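Local coordinates for protein 2-pyrone-4,6-dicarboxylic acid hydrolase, putative (PDB 2FFI) that probably hydrolyses the lactone ring of 2-pyrone-4,6-dicarboxylate, as a TIM-barrel member of the amidohydrolase family, at residues Leu10-Phe22 against Gly53-Leu65. Residues are numbered along the deposited sequence; the frame is centred on the assembly and turned at random.
With PO4 (phosphate ion), chain C.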
ATOM      1  N   LEU A  10       9.280 -19.080  -4.001  1.00 32.19           N
ATOM      2  CA  LEU A  10       9.051 -19.839  -5.268  1.00 31.48           C
ATOM      3  C   LEU A  10       7.548 -19.939  -5.530  1.00 31.12           C
ATOM      4  O   LEU A  10       6.962 -19.027  -6.113  1.00 31.09           O
ATOM      5  CB  LEU A  10       9.659 -21.245  -5.165  1.00 32.35           C
ATOM      6  CG  LEU A  10       9.788 -22.013  -6.487  1.00 33.37           C
ATOM      7  CD1 LEU A  10      10.945 -21.437  -7.308  1.00 32.95           C
ATOM      8  CD2 LEU A  10      10.038 -23.490  -6.211  1.00 33.84           C
ATOM      9  N   HIS A  11       6.929 -21.036  -5.089  1.00 29.89           N
ATOM     10  CA  HIS A  11       5.493 -21.263  -5.279  1.00 28.45           C
ATOM     11  C   HIS A  11       4.598 -20.087  -4.851  1.00 26.70           C
ATOM     12  O   HIS A  11       4.566 -19.713  -3.681  1.00 25.47           O
ATOM     13  CB  HIS A  11       5.057 -22.531  -4.525  1.00 31.74           C
ATOM     14  CG  HIS A  11       5.435 -23.812  -5.204  1.00 33.93           C
ATOM     15  ND1 HIS A  11       4.713 -24.340  -6.256  1.00 34.67           N
ATOM     16  CD2 HIS A  11       6.461 -24.667  -4.985  1.00 34.18           C
ATOM     17  CE1 HIS A  11       5.282 -25.464  -6.654  1.00 35.82           C
ATOM     18  NE2 HIS A  11       6.345 -25.686  -5.901  1.00 35.80           N
ATOM     19  N   LEU A  12       3.865 -19.529  -5.814  1.00 25.08           N
ATOM     20  CA  LEU A  12       2.960 -18.407  -5.581  1.00 22.18           C
ATOM     21  C   LEU A  12       1.760 -18.887  -4.781  1.00 21.37           C
ATOM     22  O   LEU A  12       0.719 -19.243  -5.344  1.00 22.12           O
ATOM     23  CB  LEU A  12       2.495 -17.814  -6.920  1.00 21.36           C
ATOM     24  CG  LEU A  12       1.525 -16.618  -6.954  1.00 21.66           C
ATOM     25  CD1 LEU A  12       2.203 -15.356  -6.473  1.00 21.62           C
ATOM     26  CD2 LEU A  12       1.030 -16.408  -8.360  1.00 22.95           C
ATOM     27  N   THR A  13       1.905 -18.889  -3.463  1.00 20.03           N
ATOM     28  CA  THR A  13       0.837 -19.341  -2.580  1.00 18.70           C
ATOM     29  C   THR A  13      -0.059 -18.176  -2.100  1.00 17.76           C
ATOM     30  O   THR A  13      -1.285 -18.310  -2.067  1.00 17.28           O
ATOM     31  CB  THR A  13       1.441 -20.094  -1.385  1.00 18.70           C
ATOM     32  OG1 THR A  13       0.392 -20.682  -0.615  1.00 23.66           O
ATOM     33  CG2 THR A  13       2.255 -19.154  -0.513  1.00 17.42           C
ATOM     34  N   ALA A  14       0.547 -17.044  -1.727  1.00 15.56           N
ATOM     35  CA  ALA A  14      -0.208 -15.858  -1.303  1.00 13.58           C
ATOM     36  C   ALA A  14       0.679 -14.621  -1.361  1.00 12.78           C
ATOM     37  O   ALA A  14       1.883 -14.710  -1.115  1.00 12.98           O
ATOM     38  CB  ALA A  14      -0.772 -16.043   0.097  1.00 13.85           C
ATOM     39  N   ILE A  15       0.075 -13.469  -1.673  1.00 12.17           N
ATOM     40  CA  ILE A  15       0.811 -12.205  -1.805  1.00 11.49           C
ATOM     41  C   ILE A  15       0.461 -11.084  -0.831  1.00 11.04           C
ATOM     42  O   ILE A  15      -0.679 -10.627  -0.774  1.00 11.38           O
ATOM     43  CB  ILE A  15       0.654 -11.595  -3.212  1.00 11.18           C
ATOM     44  CG1 ILE A  15       1.056 -12.610  -4.293  1.00 11.44           C
ATOM     45  CG2 ILE A  15       1.514 -10.341  -3.311  1.00 10.02           C
ATOM     46  CD1 ILE A  15       0.601 -12.230  -5.706  1.00  7.63           C
ATOM     47  N   ASP A  16       1.469 -10.631  -0.088  1.00 10.46           N
ATOM     48  CA  ASP A  16       1.325  -9.532   0.880  1.00  9.87           C
ATOM     49  C   ASP A  16       1.585  -8.202   0.177  1.00  9.43           C
ATOM     50  O   ASP A  16       2.697  -7.956  -0.261  1.00  9.43           O
ATOM     51  CB  ASP A  16       2.347  -9.687   2.029  1.00  7.33           C
ATOM     52  CG  ASP A  16       2.472  -8.428   2.893  1.00  8.24           C
ATOM     53  OD1 ASP A  16       3.363  -8.411   3.782  1.00  7.25           O
ATOM     54  OD2 ASP A  16       1.682  -7.462   2.696  1.00  7.11           O
ATOM     55  N   SER A  17       0.580  -7.343   0.062  1.00 11.00           N
ATOM     56  CA  SER A  17       0.815  -6.048  -0.570  1.00 13.45           C
ATOM     57  C   SER A  17       1.066  -5.049   0.556  1.00 14.31           C
ATOM     58  O   SER A  17       0.473  -5.151   1.617  1.00 16.51           O
ATOM     59  CB  SER A  17      -0.387  -5.617  -1.422  1.00 12.90           C
ATOM     60  OG  SER A  17      -1.556  -5.473  -0.642  1.00 11.56           O
ATOM     61  N   HIS A  18       1.971  -4.108   0.348  1.00 15.39           N
ATOM     62  CA  HIS A  18       2.280  -3.103   1.375  1.00 16.14           C
ATOM     63  C   HIS A  18       3.082  -3.613   2.586  1.00 14.66           C
ATOM     64  O   HIS A  18       2.577  -4.340   3.433  1.00 13.62           O
ATOM     65  CB  HIS A  18       0.994  -2.437   1.873  1.00 15.48           C
ATOM     66  CG  HIS A  18       1.184  -1.018   2.295  1.00 17.53           C
ATOM     67  ND1 HIS A  18       1.855  -0.665   3.446  1.00 19.93           N
ATOM     68  CD2 HIS A  18       0.804   0.142   1.711  1.00 18.21           C
ATOM     69  CE1 HIS A  18       1.876   0.651   3.555  1.00 20.02           C
ATOM     70  NE2 HIS A  18       1.245   1.165   2.515  1.00 20.35           N
ATOM     71  N   ALA A  19       4.336  -3.193   2.662  1.00 13.75           N
ATOM     72  CA  ALA A  19       5.232  -3.572   3.748  1.00 12.91           C
ATOM     73  C   ALA A  19       6.521  -2.742   3.619  1.00 11.44           C
ATOM     74  O   ALA A  19       6.857  -2.286   2.529  1.00 11.24           O
ATOM     75  CB  ALA A  19       5.539  -5.064   3.668  1.00 10.17           C
ATOM     76  N   HIS A  20       7.244  -2.561   4.719  1.00  9.65           N
ATOM     77  CA  HIS A  20       8.467  -1.771   4.707  1.00 10.02           C
ATOM     78  C   HIS A  20       9.676  -2.538   5.238  1.00 11.04           C
ATOM     79  O   HIS A  20       9.527  -3.431   6.065  1.00 12.38           O
ATOM     80  CB  HIS A  20       8.278  -0.517   5.572  1.00  8.75           C
ATOM     81  CG  HIS A  20       7.072   0.286   5.220  1.00  8.80           C
ATOM     82  ND1 HIS A  20       6.944   0.931   4.007  1.00 10.60           N
ATOM     83  CD2 HIS A  20       5.912   0.498   5.885  1.00  9.02           C
ATOM     84  CE1 HIS A  20       5.753   1.494   3.939  1.00 10.21           C
ATOM     85  NE2 HIS A  20       5.106   1.245   5.064  1.00  9.37           N
ATOM     86  N   VAL A  21      10.866  -2.187   4.757  1.00  9.72           N
ATOM     87  CA  VAL A  21      12.099  -2.791   5.241  1.00 10.72           C
ATOM     88  C   VAL A  21      13.134  -1.672   5.321  1.00 13.14           C
ATOM     89  O   VAL A  21      13.107  -0.742   4.520  1.00 12.49           O
ATOM     90  CB  VAL A  21      12.630  -3.973   4.324  1.00 10.91           C
ATOM     91  CG1 VAL A  21      11.612  -5.092   4.275  1.00  7.80           C
ATOM     92  CG2 VAL A  21      12.981  -3.478   2.909  1.00  8.72           C
ATOM     93  N   PHE A  22      14.016  -1.744   6.313  1.00 15.24           N
ATOM     94  CA  PHE A  22      15.069  -0.741   6.496  1.00 18.35           C
ATOM     95  C   PHE A  22      15.997  -1.222   7.592  1.00 20.36           C
ATOM     96  O   PHE A  22      15.542  -1.808   8.551  1.00 19.75           O
ATOM     97  CB  PHE A  22      14.459   0.641   6.827  1.00 17.05           C
ATOM     98  CG  PHE A  22      13.359   0.600   7.854  1.00 15.40           C
ATOM     99  CD1 PHE A  22      13.650   0.610   9.214  1.00 14.58           C
ATOM    100  CD2 PHE A  22      12.027   0.578   7.456  1.00 14.75           C
ATOM    101  CE1 PHE A  22      12.636   0.605  10.160  1.00 13.98           C
ATOM    102  CE2 PHE A  22      11.002   0.571   8.398  1.00 13.69           C
ATOM    103  CZ  PHE A  22      11.312   0.586   9.756  1.00 14.28           C
ATOM    104  N   GLY A  53       2.353 -18.139   5.835  1.00 13.31           N
ATOM    105  CA  GLY A  53       1.761 -18.499   4.567  1.00 13.47           C
ATOM    106  C   GLY A  53       2.383 -17.703   3.439  1.00 14.04           C
ATOM    107  O   GLY A  53       3.293 -18.179   2.773  1.00 18.42           O
ATOM    108  N   PHE A  54       1.904 -16.482   3.235  1.00 12.76           N
ATOM    109  CA  PHE A  54       2.393 -15.593   2.172  1.00  9.13           C
ATOM    110  C   PHE A  54       3.784 -15.919   1.646  1.00  9.18           C
ATOM    111  O   PHE A  54       4.716 -16.108   2.411  1.00 10.42           O
ATOM    112  CB  PHE A  54       2.364 -14.157   2.666  1.00  5.79           C
ATOM    113  CG  PHE A  54       1.146 -13.837   3.452  1.00  4.47           C
ATOM    114  CD1 PHE A  54       1.087 -14.119   4.808  1.00  6.18           C
ATOM    115  CD2 PHE A  54       0.027 -13.320   2.827  1.00  2.49           C
ATOM    116  CE1 PHE A  54      -0.082 -13.884   5.535  1.00  8.71           C
ATOM    117  CE2 PHE A  54      -1.137 -13.083   3.534  1.00  5.62           C
ATOM    118  CZ  PHE A  54      -1.198 -13.367   4.895  1.00  7.54           C
ATOM    119  N   SER A  55       3.916 -15.943   0.326  1.00 10.43           N
ATOM    120  CA  SER A  55       5.170 -16.275  -0.341  1.00 10.53           C
ATOM    121  C   SER A  55       5.785 -15.105  -1.110  1.00 13.13           C
ATOM    122  O   SER A  55       6.989 -15.081  -1.369  1.00 14.18           O
ATOM    123  CB  SER A  55       4.930 -17.432  -1.324  1.00  9.49           C
ATOM    124  OG  SER A  55       3.872 -17.131  -2.243  1.00  2.95           O
ATOM    125  N   HIS A  56       4.952 -14.143  -1.484  1.00 13.99           N
ATOM    126  CA  HIS A  56       5.406 -12.993  -2.242  1.00 14.61           C
ATOM    127  C   HIS A  56       4.945 -11.751  -1.510  1.00 16.47           C
ATOM    128  O   HIS A  56       3.946 -11.792  -0.779  1.00 19.14           O
ATOM    129  CB  HIS A  56       4.818 -13.050  -3.654  1.00 15.54           C
ATOM    130  CG  HIS A  56       5.411 -14.131  -4.508  1.00 16.91           C
ATOM    131  ND1 HIS A  56       6.574 -13.956  -5.231  1.00 16.88           N
ATOM    132  CD2 HIS A  56       5.027 -15.413  -4.728  1.00 17.67           C
ATOM    133  CE1 HIS A  56       6.878 -15.078  -5.858  1.00 15.70           C
ATOM    134  NE2 HIS A  56       5.955 -15.977  -5.570  1.00 17.96           N
ATOM    135  N   GLY A  57       5.662 -10.648  -1.695  1.00 16.59           N
ATOM    136  CA  GLY A  57       5.296  -9.418  -1.015  1.00 14.83           C
ATOM    137  C   GLY A  57       5.679  -8.186  -1.806  1.00 14.69           C
ATOM    138  O   GLY A  57       6.436  -8.272  -2.767  1.00 14.42           O
ATOM    139  N   VAL A  58       5.141  -7.042  -1.391  1.00 14.00           N
ATOM    140  CA  VAL A  58       5.387  -5.758  -2.020  1.00 10.60           C
ATOM    141  C   VAL A  58       6.075  -4.807  -1.041  1.00 10.19           C
ATOM    142  O   VAL A  58       5.505  -4.434  -0.011  1.00 10.90           O
ATOM    143  CB  VAL A  58       4.076  -5.119  -2.455  1.00  9.73           C
ATOM    144  CG1 VAL A  58       4.348  -3.794  -3.134  1.00 10.82           C
ATOM    145  CG2 VAL A  58       3.336  -6.069  -3.371  1.00 10.63           C
ATOM    146  N   LEU A  59       7.304  -4.414  -1.353  1.00  7.65           N
ATOM    147  CA  LEU A  59       8.036  -3.489  -0.490  1.00  6.28           C
ATOM    148  C   LEU A  59       7.633  -2.068  -0.836  1.00  7.05           C
ATOM    149  O   LEU A  59       7.819  -1.617  -1.947  1.00  7.34           O
ATOM    150  CB  LEU A  59       9.549  -3.640  -0.694  1.00  4.30           C
ATOM    151  CG  LEU A  59      10.195  -4.999  -0.395  1.00  1.64           C
ATOM    152  CD1 LEU A  59      11.686  -4.952  -0.659  1.00  1.00           C
ATOM    153  CD2 LEU A  59       9.911  -5.377   1.063  1.00  1.00           C
ATOM    154  N   VAL A  60       7.054  -1.352   0.104  1.00  9.26           N
ATOM    155  CA  VAL A  60       6.703   0.014  -0.195  1.00  9.20           C
ATOM    156  C   VAL A  60       7.770   0.882   0.440  1.00  9.70           C
ATOM    157  O   VAL A  60       8.327   0.545   1.490  1.00  9.96           O
ATOM    158  CB  VAL A  60       5.311   0.375   0.351  1.00  9.64           C
ATOM    159  CG1 VAL A  60       5.075   1.855   0.228  1.00  8.93           C
ATOM    160  CG2 VAL A  60       4.240  -0.390  -0.425  1.00  8.80           C
ATOM    161  N   GLN A  61       8.092   1.979  -0.224  1.00 11.29           N
ATOM    162  CA  GLN A  61       9.097   2.893   0.296  1.00 12.57           C
ATOM    163  C   GLN A  61       8.607   3.484   1.624  1.00 11.82           C
ATOM    164  O   GLN A  61       7.481   3.983   1.716  1.00 12.29           O
ATOM    165  CB  GLN A  61       9.360   4.016  -0.720  1.00 12.95           C
ATOM    166  CG  GLN A  61      10.238   5.139  -0.199  1.00 13.45           C
ATOM    167  CD  GLN A  61      11.662   4.701   0.052  1.00 15.94           C
ATOM    168  OE1 GLN A  61      11.936   3.519   0.294  1.00 17.25           O
ATOM    169  NE2 GLN A  61      12.585   5.659   0.009  1.00 17.48           N
ATOM    170  N   PRO A  62       9.436   3.404   2.677  1.00 10.85           N
ATOM    171  CA  PRO A  62       9.037   3.953   3.976  1.00 12.27           C
ATOM    172  C   PRO A  62       9.195   5.485   3.950  1.00 13.77           C
ATOM    173  O   PRO A  62      10.219   5.994   3.499  1.00 14.20           O
ATOM    174  CB  PRO A  62       9.992   3.256   4.949  1.00 10.83           C
ATOM    175  CG  PRO A  62      11.215   3.034   4.130  1.00  9.23           C
ATOM    176  CD  PRO A  62      10.707   2.660   2.768  1.00  9.55           C
ATOM    177  N   SER A  63       8.191   6.218   4.427  1.00 15.07           N
ATOM    178  CA  SER A  63       8.241   7.685   4.422  1.00 16.72           C
ATOM    179  C   SER A  63       9.538   8.331   4.888  1.00 17.10           C
ATOM    180  O   SER A  63      10.072   9.207   4.205  1.00 18.26           O
ATOM    181  CB  SER A  63       7.112   8.271   5.260  1.00 16.57           C
ATOM    182  OG  SER A  63       5.852   7.933   4.721  1.00 21.19           O
ATOM    183  N   PHE A  64      10.052   7.918   6.041  1.00 17.21           N
ATOM    184  CA  PHE A  64      11.277   8.531   6.566  1.00 18.35           C
ATOM    185  C   PHE A  64      12.530   8.410   5.693  1.00 17.84           C
ATOM    186  O   PHE A  64      13.591   8.865   6.084  1.00 18.01           O
ATOM    187  CB  PHE A  64      11.573   7.979   7.966  1.00 18.18           C
ATOM    188  CG  PHE A  64      11.999   6.540   7.975  1.00 16.33           C
ATOM    189  CD1 PHE A  64      13.327   6.196   7.764  1.00 16.66           C
ATOM    190  CD2 PHE A  64      11.078   5.531   8.206  1.00 16.94           C
ATOM    191  CE1 PHE A  64      13.736   4.871   7.782  1.00 14.75           C
ATOM    192  CE2 PHE A  64      11.478   4.196   8.225  1.00 16.90           C
ATOM    193  CZ  PHE A  64      12.811   3.869   8.015  1.00 14.89           C
ATOM    194  N   LEU A  65      12.402   7.796   4.522  1.00 17.65           N
ATOM    195  CA  LEU A  65      13.534   7.621   3.628  1.00 17.44           C
ATOM    196  C   LEU A  65      13.393   8.528   2.400  1.00 18.19           C
ATOM    197  O   LEU A  65      14.341   8.713   1.631  1.00 18.94           O
ATOM    198  CB  LEU A  65      13.670   6.141   3.208  1.00 15.43           C
ATOM    199  CG  LEU A  65      14.190   5.182   4.288  1.00 16.25           C
ATOM    200  CD1 LEU A  65      14.431   3.758   3.735  1.00 15.11           C
ATOM    201  CD2 LEU A  65      15.495   5.732   4.829  1.00 16.65           C
TER
HETATM  202  P   PO4 C 301       2.570   3.166   6.283  1.00 17.57           P
HETATM  203  O1  PO4 C 301       3.338   3.361   5.028  1.00 16.14           O
HETATM  204  O2  PO4 C 301       2.288   4.482   6.909  1.00 18.75           O
HETATM  205  O3  PO4 C 301       1.288   2.488   5.978  1.00 15.97           O
HETATM  206  O4  PO4 C 301       3.369   2.337   7.219  1.00 17.25           O
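Ile-15 and Asp-16 run parallel to His-56 and Gly-57 as neighbouring strands: Asp-16 N donates to His-56 O at 2.8 Å, and Asp-16 O accepts from Val-58 N. Ala-14 O takes two bonds, from Ser-55 N and His-56 N. Val-60 N donates to Ala-19 O, continuing the pairing past His-18. Ser-55 suits its place: its short hydroxyl reaches the opposite backbone, OG accepting from Thr-13 N at 2.9 Å. Leu-12 CD1 packs against CD2 of the His-56 ring, whose NE2 donates to Leu-10 O from above that carbonyl's plane; Gln-82 O holds ND1. Beta-branched Val-60 lays CG2 over a face of the His-18 ring, 4.2 Å from its centroid. With CG anti to its own carbonyl carbon (chi1 -53°), His-20 brings ND1 to Val-60 O at 2.9 Å, which helps fix the ring's rotation and leaves NE2 for weak bonds to O1 and O4 of a probable crystallisation-liquor phosphate, also bound by Arg-110 and His-167. Phe-64 directs its edge at the Phe-22 face in a T-shaped pair, planes at 87°. Helix 42-51 joining adjacent parallel strands typifies the amidohydrolase TIM barrel, whose active-site His-x-His pair, here probably His-18 and His-20, follows the first strand; the phosphate suggests such a pocket.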